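Local coordinates for prephenate dehydrogenase (Aquifex aeolicus, PDB 2G5C), which probably catalyses the NAD-dependent oxidative decarboxylation of prephenate to 4-hydroxyphenylpyruvate, a step of tyrosine biosynthesis, at residues V9-R22 with T123-E137. Residues are numbered along the deposited sequence; the frame is centred on the assembly and turned at random.
Sequences VGFMGGSFAKSLRR and TEKSGVEYSLDNLYE. With NAD (nicotinamide-adenine-dinucleotide), chain E.
Phe11 N and Gly127 N both donate to O1A of the NAD pyrophosphate, each at 3.0 Å, joining the two segments through one phosphate oxygen. This is the dinucleotide site of a Rossmann fold, consistent with a GxGxxG motif: Gly10 takes the N-cap position of helix 11-22, where a CB would strike NAD O5B. Met12 N adds an almost straight bond to the second phosphate (2.8 Å to O1N, 175°), and the helix N-terminus probably helps offset the charge. At Gly14 a side chain would run into Val128 and Ser131.

Phe11 swings its ring into the loop, chi1 of 172° setting CG away from N and beside the carbonyl carbon. Lys125 CB sits over one face, 4.2 Å from the centroid; Ser15 OG lies toward the rim of the opposite face, while Tyr130 O approaches CE1 at the edge and Leu135 CD1 meets CZ. With an alanine here, Lys125 and Leu135 would probably lose the ring they pack against, and the loop might shift beside the phosphates.

Ser15 suits its place because its hydroxyl works both ways: OG donates to Phe11 O (2.6 Å) and accepts from Leu132 N (3.0 Å, 158°). Further along the helix, Tyr136 lays its ring edge against Phe16 CA and Ser19 OG, its hydroxyl bonded to Gln95. At the far end a water bridges Arg22 NH2 and Glu137 OE2, which also form a weak salt bridge at 3.5 Å.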
loop_
_atom_site.group_PDB
_atom_site.type_symbol
_atom_site.label_atom_id
_atom_site.label_comp_id
_atom_site.label_asym_id
_atom_site.label_seq_id
_atom_site.Cartn_x
_atom_site.Cartn_y
_atom_site.Cartn_z
ATOM N N VAL A 9 3.668 -14.868 25.558
ATOM C CA VAL A 9 3.563 -16.005 24.652
ATOM C C VAL A 9 2.471 -15.783 23.608
ATOM O O VAL A 9 1.372 -16.328 23.714
ATOM C CB VAL A 9 3.265 -17.316 25.429
ATOM C CG1 VAL A 9 3.420 -18.514 24.507
ATOM C CG2 VAL A 9 4.199 -17.442 26.623
ATOM N N GLY A 10 2.788 -14.972 22.605
ATOM C CA GLY A 10 1.837 -14.694 21.549
ATOM C C GLY A 10 2.403 -15.131 20.214
ATOM O O GLY A 10 3.144 -16.114 20.135
ATOM N N PHE A 11 2.058 -14.398 19.160
ATOM C CA PHE A 11 2.541 -14.715 17.827
ATOM C C PHE A 11 4.068 -14.676 17.754
ATOM O O PHE A 11 4.701 -15.619 17.283
ATOM C CB PHE A 11 1.952 -13.729 16.809
ATOM C CG PHE A 11 2.546 -13.855 15.440
ATOM C CD1 PHE A 11 2.357 -15.009 14.689
ATOM C CD2 PHE A 11 3.313 -12.827 14.905
ATOM C CE1 PHE A 11 2.926 -15.139 13.424
ATOM C CE2 PHE A 11 3.887 -12.946 13.643
ATOM C CZ PHE A 11 3.691 -14.106 12.900
HETATM N N MSE A 12 4.656 -13.581 18.220
HETATM C CA MSE A 12 6.105 -13.429 18.186
HETATM C C MSE A 12 6.803 -14.308 19.224
HETATM O O MSE A 12 7.746 -15.033 18.898
HETATM C CB MSE A 12 6.482 -11.957 18.391
HETATM C CG MSE A 12 5.883 -11.008 17.351
HETATM SE SE MSE A 12 6.505 -11.311 15.536
HETATM C CE MSE A 12 8.299 -10.611 15.727
ATOM N N GLY A 13 6.346 -14.242 20.469
ATOM C CA GLY A 13 6.950 -15.058 21.507
ATOM C C GLY A 13 6.891 -16.512 21.086
ATOM O O GLY A 13 7.882 -17.238 21.162
ATOM N N GLY A 14 5.720 -16.930 20.616
ATOM C CA GLY A 14 5.543 -18.300 20.170
ATOM C C GLY A 14 6.394 -18.655 18.965
ATOM O O GLY A 14 6.880 -19.778 18.863
ATOM N N SER A 15 6.584 -17.706 18.051
ATOM C CA SER A 15 7.386 -17.966 16.855
ATOM C C SER A 15 8.856 -18.164 17.198
ATOM O O SER A 15 9.522 -19.033 16.631
ATOM C CB SER A 15 7.245 -16.821 15.842
ATOM O OG SER A 15 5.923 -16.748 15.328
ATOM N N PHE A 16 9.369 -17.349 18.116
ATOM C CA PHE A 16 10.764 -17.471 18.525
ATOM C C PHE A 16 10.976 -18.835 19.164
ATOM O O PHE A 16 11.968 -19.510 18.895
ATOM C CB PHE A 16 11.131 -16.386 19.536
ATOM C CG PHE A 16 12.549 -16.482 20.034
ATOM C CD1 PHE A 16 13.617 -16.163 19.198
ATOM C CD2 PHE A 16 12.816 -16.906 21.331
ATOM C CE1 PHE A 16 14.935 -16.262 19.648
ATOM C CE2 PHE A 16 14.127 -17.010 21.793
ATOM C CZ PHE A 16 15.189 -16.686 20.950
ATOM N N ALA A 17 10.033 -19.231 20.011
ATOM C CA ALA A 17 10.097 -20.513 20.704
ATOM C C ALA A 17 10.151 -21.681 19.722
ATOM O O ALA A 17 10.982 -22.581 19.850
ATOM C CB ALA A 17 8.889 -20.665 21.629
ATOM N N LYS A 18 9.260 -21.662 18.737
ATOM C CA LYS A 18 9.215 -22.724 17.746
ATOM C C LYS A 18 10.457 -22.679 16.873
ATOM O O LYS A 18 11.016 -23.716 16.518
ATOM C CB LYS A 18 7.958 -22.584 16.889
ATOM C CG LYS A 18 6.666 -22.606 17.696
ATOM C CD LYS A 18 5.437 -22.502 16.810
ATOM C CE LYS A 18 5.279 -23.729 15.926
ATOM N NZ LYS A 18 4.051 -23.648 15.088
ATOM N N SER A 19 10.892 -21.473 16.526
ATOM C CA SER A 19 12.076 -21.323 15.697
ATOM C C SER A 19 13.275 -21.866 16.456
ATOM O O SER A 19 14.229 -22.361 15.858
ATOM C CB SER A 19 12.305 -19.852 15.346
ATOM O OG SER A 19 11.253 -19.345 14.542
ATOM N N LEU A 20 13.210 -21.779 17.779
ATOM C CA LEU A 20 14.285 -22.258 18.636
ATOM C C LEU A 20 14.441 -23.772 18.546
ATOM O O LEU A 20 15.546 -24.274 18.346
ATOM C CB LEU A 20 14.023 -21.856 20.091
ATOM C CG LEU A 20 15.160 -21.107 20.792
ATOM C CD1 LEU A 20 16.429 -21.936 20.767
ATOM C CD2 LEU A 20 15.397 -19.786 20.091
ATOM N N ARG A 21 13.333 -24.492 18.699
ATOM C CA ARG A 21 13.346 -25.951 18.633
ATOM C C ARG A 21 13.840 -26.459 17.286
ATOM O O ARG A 21 14.789 -27.241 17.219
ATOM C CB ARG A 21 11.946 -26.511 18.884
ATOM C CG ARG A 21 11.464 -26.389 20.311
ATOM C CD ARG A 21 12.348 -27.173 21.260
ATOM N NE ARG A 21 11.854 -27.083 22.629
ATOM C CZ ARG A 21 12.561 -27.410 23.705
ATOM N NH1 ARG A 21 13.806 -27.852 23.577
ATOM N NH2 ARG A 21 12.023 -27.282 24.912
ATOM N N ARG A 22 13.180 -26.022 16.218
ATOM C CA ARG A 22 13.548 -26.431 14.868
ATOM C C ARG A 22 15.046 -26.281 14.641
ATOM O O ARG A 22 15.669 -27.119 13.993
ATOM C CB ARG A 22 12.800 -25.591 13.830
ATOM C CG ARG A 22 13.149 -25.955 12.391
ATOM C CD ARG A 22 12.729 -24.890 11.383
ATOM N NE ARG A 22 13.631 -23.735 11.346
ATOM C CZ ARG A 22 13.697 -22.791 12.282
ATOM N NH1 ARG A 22 12.914 -22.850 13.349
ATOM N NH2 ARG A 22 14.542 -21.777 12.148
ATOM N N THR A 123 3.708 -11.166 10.079
ATOM C CA THR A 123 2.642 -10.637 9.237
ATOM C C THR A 123 1.553 -9.949 10.056
ATOM O O THR A 123 0.372 -10.004 9.708
ATOM C CB THR A 123 1.998 -11.754 8.390
ATOM O OG1 THR A 123 1.500 -12.782 9.254
ATOM C CG2 THR A 123 3.020 -12.354 7.434
ATOM N N GLU A 124 1.962 -9.302 11.142
ATOM C CA GLU A 124 1.042 -8.582 12.021
ATOM C C GLU A 124 0.035 -9.472 12.751
ATOM O O GLU A 124 -0.687 -8.997 13.628
ATOM C CB GLU A 124 0.279 -7.508 11.232
ATOM C CG GLU A 124 1.149 -6.395 10.646
ATOM C CD GLU A 124 1.975 -6.849 9.452
ATOM O OE1 GLU A 124 1.375 -7.285 8.445
ATOM O OE2 GLU A 124 3.221 -6.765 9.519
ATOM N N LYS A 125 -0.013 -10.754 12.397
ATOM C CA LYS A 125 -0.949 -11.680 13.033
ATOM C C LYS A 125 -0.869 -11.603 14.554
ATOM O O LYS A 125 0.152 -11.198 15.110
ATOM C CB LYS A 125 -0.679 -13.117 12.579
ATOM C CG LYS A 125 -0.850 -13.340 11.085
ATOM C CD LYS A 125 -0.883 -14.826 10.739
ATOM C CE LYS A 125 0.410 -15.534 11.122
ATOM N NZ LYS A 125 1.586 -15.026 10.365
ATOM N N SER A 126 -1.950 -11.990 15.224
ATOM C CA SER A 126 -1.991 -11.952 16.680
ATOM C C SER A 126 -2.473 -13.273 17.266
ATOM O O SER A 126 -3.470 -13.838 16.816
ATOM C CB SER A 126 -2.905 -10.817 17.149
ATOM O OG SER A 126 -2.875 -10.692 18.559
ATOM N N GLY A 127 -1.760 -13.758 18.278
ATOM C CA GLY A 127 -2.126 -15.012 18.910
ATOM C C GLY A 127 -1.062 -16.074 18.709
ATOM O O GLY A 127 -0.571 -16.272 17.597
ATOM N N VAL A 128 -0.707 -16.761 19.790
ATOM C CA VAL A 128 0.307 -17.807 19.738
ATOM C C VAL A 128 -0.123 -18.922 18.788
ATOM O O VAL A 128 0.694 -19.726 18.343
ATOM C CB VAL A 128 0.562 -18.398 21.146
ATOM C CG1 VAL A 128 -0.725 -18.977 21.705
ATOM C CG2 VAL A 128 1.647 -19.459 21.083
ATOM N N GLU A 129 -1.414 -18.950 18.475
ATOM C CA GLU A 129 -1.980 -19.957 17.585
ATOM C C GLU A 129 -1.503 -19.768 16.147
ATOM O O GLU A 129 -1.601 -20.681 15.329
ATOM C CB GLU A 129 -3.507 -19.881 17.627
ATOM C CG GLU A 129 -4.209 -21.085 17.030
ATOM C CD GLU A 129 -5.718 -20.962 17.087
ATOM O OE1 GLU A 129 -6.286 -20.211 16.265
ATOM O OE2 GLU A 129 -6.335 -21.611 17.961
ATOM N N TYR A 130 -0.988 -18.579 15.849
ATOM C CA TYR A 130 -0.508 -18.253 14.510
ATOM C C TYR A 130 1.015 -18.248 14.390
ATOM O O TYR A 130 1.549 -18.021 13.304
ATOM C CB TYR A 130 -1.045 -16.886 14.086
ATOM C CG TYR A 130 -2.540 -16.838 13.865
ATOM C CD1 TYR A 130 -3.135 -17.558 12.828
ATOM C CD2 TYR A 130 -3.360 -16.058 14.682
ATOM C CE1 TYR A 130 -4.511 -17.499 12.605
ATOM C CE2 TYR A 130 -4.736 -15.992 14.469
ATOM C CZ TYR A 130 -5.304 -16.714 13.428
ATOM O OH TYR A 130 -6.661 -16.642 13.205
ATOM N N SER A 131 1.709 -18.493 15.497
ATOM C CA SER A 131 3.169 -18.503 15.489
ATOM C C SER A 131 3.716 -19.536 14.510
ATOM O O SER A 131 3.102 -20.577 14.288
ATOM C CB SER A 131 3.709 -18.783 16.897
ATOM O OG SER A 131 3.237 -20.020 17.398
ATOM N N LEU A 132 4.874 -19.240 13.927
ATOM C CA LEU A 132 5.509 -20.135 12.964
ATOM C C LEU A 132 6.959 -20.414 13.347
ATOM O O LEU A 132 7.586 -19.619 14.042
ATOM C CB LEU A 132 5.459 -19.522 11.564
ATOM C CG LEU A 132 4.065 -19.242 11.002
ATOM C CD1 LEU A 132 4.185 -18.519 9.674
ATOM C CD2 LEU A 132 3.304 -20.550 10.841
ATOM N N ASP A 133 7.493 -21.538 12.879
ATOM C CA ASP A 133 8.867 -21.910 13.192
ATOM C C ASP A 133 9.862 -21.512 12.105
ATOM O O ASP A 133 10.930 -22.112 11.989
ATOM C CB ASP A 133 8.960 -23.418 13.439
ATOM C CG ASP A 133 8.622 -24.234 12.203
ATOM O OD1 ASP A 133 9.282 -24.039 11.162
ATOM O OD2 ASP A 133 7.700 -25.074 12.269
ATOM N N ASN A 134 9.520 -20.502 11.312
ATOM C CA ASN A 134 10.408 -20.052 10.245
ATOM C C ASN A 134 10.241 -18.560 10.026
ATOM O O ASN A 134 10.828 -17.989 9.108
ATOM C CB ASN A 134 10.083 -20.777 8.942
ATOM C CG ASN A 134 8.698 -20.439 8.427
ATOM O OD1 ASN A 134 7.694 -20.732 9.075
ATOM N ND2 ASN A 134 8.637 -19.807 7.261
ATOM N N LEU A 135 9.432 -17.940 10.877
ATOM C CA LEU A 135 9.148 -16.515 10.789
ATOM C C LEU A 135 10.370 -15.622 10.573
ATOM O O LEU A 135 10.271 -14.569 9.946
ATOM C CB LEU A 135 8.411 -16.059 12.049
ATOM C CG LEU A 135 7.987 -14.590 12.060
ATOM C CD1 LEU A 135 6.911 -14.358 11.002
ATOM C CD2 LEU A 135 7.467 -14.214 13.438
ATOM N N TYR A 136 11.523 -16.045 11.076
ATOM C CA TYR A 136 12.737 -15.245 10.956
ATOM C C TYR A 136 13.681 -15.654 9.824
ATOM O O TYR A 136 14.607 -14.913 9.491
ATOM C CB TYR A 136 13.489 -15.283 12.288
ATOM C CG TYR A 136 12.602 -14.994 13.482
ATOM C CD1 TYR A 136 12.153 -13.699 13.747
ATOM C CD2 TYR A 136 12.192 -16.021 14.333
ATOM C CE1 TYR A 136 11.318 -13.433 14.832
ATOM C CE2 TYR A 136 11.356 -15.766 15.418
ATOM C CZ TYR A 136 10.924 -14.470 15.662
ATOM O OH TYR A 136 10.111 -14.208 16.741
ATOM N N GLU A 137 13.445 -16.823 9.232
ATOM C CA GLU A 137 14.294 -17.323 8.151
ATOM C C GLU A 137 14.584 -16.288 7.065
ATOM O O GLU A 137 13.704 -15.928 6.286
ATOM C CB GLU A 137 13.656 -18.559 7.512
ATOM C CG GLU A 137 13.471 -19.729 8.459
ATOM C CD GLU A 137 14.788 -20.320 8.924
ATOM O OE1 GLU A 137 15.608 -19.575 9.495
ATOM O OE2 GLU A 137 15.001 -21.534 8.721
HETATM P PA NAD E . 0.392 -10.892 20.575
HETATM O O1A NAD E . 0.261 -12.043 19.668
HETATM O O2A NAD E . -0.880 -10.128 20.875
HETATM O O5B NAD E . 1.070 -11.443 21.906
HETATM C C5B NAD E . 1.317 -10.577 22.975
HETATM C C4B NAD E . 1.287 -11.370 24.269
HETATM O O4B NAD E . 1.502 -10.420 25.279
HETATM C C3B NAD E . -0.094 -11.998 24.568
HETATM O O3B NAD E . -0.028 -13.413 24.689
HETATM C C2B NAD E . -0.534 -11.270 25.841
HETATM O O2B NAD E . -1.361 -12.002 26.722
HETATM C C1B NAD E . 0.821 -10.901 26.399
HETATM N N9A NAD E . 0.914 -9.860 27.437
HETATM C C8A NAD E . 0.265 -8.651 27.524
HETATM N N7A NAD E . 0.665 -8.028 28.646
HETATM C C5A NAD E . 1.562 -8.815 29.282
HETATM C C6A NAD E . 2.305 -8.699 30.466
HETATM N N6A NAD E . 2.204 -7.627 31.231
HETATM N N1A NAD E . 3.168 -9.730 30.844
HETATM C C2A NAD E . 3.296 -10.874 30.056
HETATM N N3A NAD E . 2.564 -10.998 28.882
HETATM C C4A NAD E . 1.719 -9.978 28.516
HETATM O O3 NAD E . 1.495 -9.816 20.024
HETATM P PN NAD E . 2.728 -10.143 19.048
HETATM O O1N NAD E . 3.225 -11.498 19.359
HETATM O O2N NAD E . 2.272 -9.913 17.650
HETATM O O5D NAD E . 3.879 -9.049 19.337
HETATM C C5D NAD E . 4.536 -8.981 20.588
HETATM C C4D NAD E . 5.682 -7.945 20.604
HETATM O O4D NAD E . 6.464 -8.072 19.427
HETATM C C3D NAD E . 5.321 -6.457 20.710
HETATM O O3D NAD E . 6.114 -5.870 21.744
HETATM C C2D NAD E . 5.640 -5.849 19.353
HETATM O O2D NAD E . 6.101 -4.504 19.440
HETATM C C1D NAD E . 6.666 -6.828 18.787
HETATM N N1N NAD E . 6.635 -7.056 17.309
HETATM C C2N NAD E . 5.425 -7.420 16.721
HETATM C C3N NAD E . 5.360 -7.641 15.339
HETATM C C7N NAD E . 4.049 -8.035 14.724
HETATM O O7N NAD E . 4.019 -8.243 13.372
HETATM N N7N NAD E . 2.934 -8.190 15.415
HETATM C C4N NAD E . 6.540 -7.487 14.560
HETATM C C5N NAD E . 7.761 -7.117 15.167
HETATM C C6N NAD E . 7.794 -6.902 16.555
HETATM O O HOH W 1 16.623 -22.044 10.725
#